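Side-chain contacts in coat protein (PDB 2BBD), which forms the main shell of an archaeal virus capsid, probably as a double jelly-roll subunit of the kind seen in some bacterial and eukaryotic viruses: residues A[218-221]-A[222-225]; A[97-100]-A[101-104]. All coordinates share one frame; numbering follows the deposited sequence.

How the contacts relate
From the N terminus, contact 2 (97-104) comes first: its type II turn joins short strand 96-97, at the rim of the five-stranded antiparallel sheet, to strand 103-104, which pairs with strand 49-50. Contact 1 (218-225) follows much later, in the second half of the chain, where a tight turn leaves the end of strand 210-219 on the way to strand 230-237. Each closes its own short loop, and the two are in series, neither nesting nor crossing. Their centres lie about 19 Å apart and their nearest atoms about 8 Å, without touching. They share a neighbourhood: contact 2 bonds to Leu51 and Pro52, while Ile225 of contact 1 packs on Ala54 and Pro55.

Contact 1 (A[218-221]-A[222-225])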
# COMPACT_ATOMS: atom_id res chain seq x y z
N VAL A 218 10.18 6.73 6.79
CA VAL A 218 11.59 6.52 7.05
C VAL A 218 11.87 5.78 8.36
O VAL A 218 11.23 6.04 9.37
CB VAL A 218 12.31 7.89 7.04
CG1 VAL A 218 13.79 7.71 7.19
CG2 VAL A 218 11.99 8.62 5.74
N ILE A 219 12.82 4.86 8.33
CA ILE A 219 13.16 4.09 9.51
C ILE A 219 14.53 4.44 10.08
O ILE A 219 15.54 4.42 9.37
CB ILE A 219 13.16 2.57 9.20
CG1 ILE A 219 11.80 2.12 8.67
CG2 ILE A 219 13.53 1.79 10.46
CD1 ILE A 219 10.64 2.34 9.62
N ASN A 220 14.54 4.76 11.36
CA ASN A 220 15.76 5.11 12.09
C ASN A 220 16.17 3.82 12.83
O ASN A 220 15.32 3.16 13.44
CB ASN A 220 15.44 6.25 13.08
CG ASN A 220 16.62 6.63 13.96
OD1 ASN A 220 17.05 5.87 14.82
ND2 ASN A 220 17.13 7.84 13.75
N SER A 221 17.45 3.46 12.76
CA SER A 221 17.94 2.23 13.39
C SER A 221 17.75 2.15 14.91
O SER A 221 17.84 1.08 15.49
CB SER A 221 19.42 2.01 13.06
OG SER A 221 20.24 2.92 13.78
N THR A 222 17.48 3.29 15.55
CA THR A 222 17.28 3.30 16.99
C THR A 222 15.81 3.46 17.38
O THR A 222 15.29 2.69 18.19
CB THR A 222 18.07 4.46 17.67
OG1 THR A 222 19.48 4.19 17.62
CG2 THR A 222 17.65 4.63 19.12
N SER A 223 15.15 4.45 16.81
CA SER A 223 13.76 4.72 17.13
C SER A 223 12.76 4.14 16.14
O SER A 223 11.56 4.33 16.29
CB SER A 223 13.55 6.23 17.21
OG SER A 223 13.93 6.82 15.99
N GLY A 224 13.25 3.43 15.12
CA GLY A 224 12.35 2.85 14.13
C GLY A 224 11.61 3.90 13.32
O GLY A 224 12.20 4.88 12.86
N ILE A 225 10.30 3.70 13.15
CA ILE A 225 9.48 4.63 12.38
C ILE A 225 9.02 5.83 13.22
O ILE A 225 8.45 6.78 12.69
CB ILE A 225 8.24 3.89 11.80
CG1 ILE A 225 7.66 4.68 10.62
CG2 ILE A 225 7.18 3.71 12.88
CD1 ILE A 225 6.63 3.89 9.81
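Asn220 folds its amide over the start of the following turn, and its OD1 accepts two backbone N-H groups. The shorter bond comes from Thr222 N, 2.7 Å from Asn220 OD1 with 154° at the hydrogen, the donor tilted modestly out of the amide plane. Ser223 N reaches the same Asn220 OD1 at 3.1 Å and is straighter (164°), but approaches from well above the plane, away from any lone-pair direction. With CG swung anti to the backbone N (chi1 177°), the amide stands beside its own carbonyl carbon and over the two N-H groups. Ser223 adds its hydroxyl alongside, OG lying 3.3 Å from Asn220 CB. The Thr222 bond makes this an Asx turn, and Ser223 N adds a second bond to the same oxygen. The turn sits where the chain leaves strand 210-219 of what is probably the second jelly roll, in a three-residue loop between Asn220 and Gly224, which form a single antiparallel hydrogen-bonded pair. Asn220 N gives Gly224 O a nearly linear bond of 2.8 Å; the return bond from Gly224 N to Asn220 O is weak because it is bent, although only 2.7 Å long. Gly224 has positive phi, a conformation that favours glycine, and its O also receives a C-H contact from Ile219 CA. One step beyond the bridge, Ile219 sends CD1 obliquely across to Ile225, meeting Ile225 CB at 3.6 Å, while its CG2 branch lies near Gly224 CA. In the second shell, Asp229 OD2 takes a hydrogen bond from Asn220 ND2, holding the other arm of the amide, which should help to set the direction of OD1. Asn227 ND2 bonds to the carbonyls of both Val218 and Gly224, tying the two arms together.

Contact 2 (A[97-100]-A[101-104]); sequences YPAP and GTSV
Thr102 turns its side chain back across the turn toward Ala99 and Pro98. OG1 points at the carbonyl of Ala99 and donates a short hydrogen bond, 2.6 Å to Ala99 O. The backbone Thr102 N donates to the same Ala99 O at 3.1 Å, with a bent N-H...O angle of 140°. Both donors come from one face of the Ala99 peptide plane, each tilted out of it, so that a single oxygen is gripped by main chain and side chain of one residue. The hydroxyl can do this because OG1 stands beside its own backbone N, anti to the carbonyl carbon (chi1 -69°), so the two donors face the same way. Pro98 CB sits against the OG1-CB-CG2 side of the threonine and touches both branches at van der Waals distance, 3.9 Å from Thr102 OG1 and 4.1 Å from Thr102 CG2. Ala99 CB lies next to the hydroxyl as well, also at van der Waals distance, 4.0 Å from Thr102 OG1. The Pro98 ring follows a cis peptide bond after Tyr97, and beyond the contact it packs on Leu51, Phe56, Val110 and Leu112, so Pro98 is buried while Ala99, Pro100 and Gly101 are exposed. At the closing end of the turn, Gly101 and Thr102 make backbone bonds to Pro52 and Leu51, leading the chain into strand 103-104 beside strand 49-50. Pro100 and Gly101 occupy the two corners; the second has positive phi (80°), a conformation suited to glycine. That Pro-Gly pair at the corners, with the Ala99 to Thr102 bond beneath it, is the classic type II beta turn.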
# COMPACT_ATOMS: atom_id res chain seq x y z
N TYR A 97 -6.12 -3.35 16.08
CA TYR A 97 -6.00 -3.77 17.47
C TYR A 97 -5.03 -4.95 17.56
O TYR A 97 -5.03 -5.83 16.69
CB TYR A 97 -7.37 -4.18 18.01
CG TYR A 97 -8.42 -3.10 17.92
CD1 TYR A 97 -9.16 -2.91 16.75
CD2 TYR A 97 -8.69 -2.27 19.01
CE1 TYR A 97 -10.15 -1.92 16.67
CE2 TYR A 97 -9.68 -1.28 18.94
CZ TYR A 97 -10.40 -1.11 17.77
OH TYR A 97 -11.36 -0.13 17.70
N PRO A 98 -4.17 -4.95 18.60
CA PRO A 98 -4.09 -3.92 19.64
C PRO A 98 -3.16 -2.77 19.22
O PRO A 98 -2.27 -2.95 18.39
CB PRO A 98 -3.53 -4.69 20.83
CG PRO A 98 -2.56 -5.61 20.17
CD PRO A 98 -3.34 -6.12 18.96
N ALA A 99 -3.38 -1.59 19.80
CA ALA A 99 -2.55 -0.43 19.50
C ALA A 99 -1.13 -0.70 19.98
O ALA A 99 -0.91 -1.43 20.94
CB ALA A 99 -3.11 0.82 20.20
N PRO A 100 -0.14 -0.09 19.31
CA PRO A 100 1.26 -0.25 19.67
C PRO A 100 1.44 0.12 21.15
O PRO A 100 0.74 1.00 21.65
CB PRO A 100 1.97 0.75 18.76
CG PRO A 100 1.03 0.94 17.62
CD PRO A 100 -0.31 0.93 18.26
N GLY A 101 2.35 -0.54 21.85
CA GLY A 101 2.57 -0.20 23.24
C GLY A 101 1.56 -0.79 24.21
O GLY A 101 1.64 -0.56 25.41
N THR A 102 0.60 -1.54 23.69
CA THR A 102 -0.40 -2.16 24.55
C THR A 102 0.29 -3.25 25.38
O THR A 102 1.21 -3.92 24.92
CB THR A 102 -1.53 -2.80 23.72
OG1 THR A 102 -2.30 -1.76 23.10
CG2 THR A 102 -2.44 -3.67 24.61
N SER A 103 -0.18 -3.42 26.61
CA SER A 103 0.39 -4.41 27.51
C SER A 103 -0.41 -5.71 27.52
O SER A 103 -1.64 -5.70 27.56
CB SER A 103 0.45 -3.84 28.93
OG SER A 103 0.86 -4.82 29.87
N VAL A 104 0.29 -6.83 27.46
CA VAL A 104 -0.34 -8.14 27.52
C VAL A 104 0.01 -8.68 28.90
O VAL A 104 1.18 -8.98 29.18
CB VAL A 104 0.20 -9.11 26.44
CG1 VAL A 104 -0.62 -10.39 26.44
CG2 VAL A 104 0.16 -8.45 25.06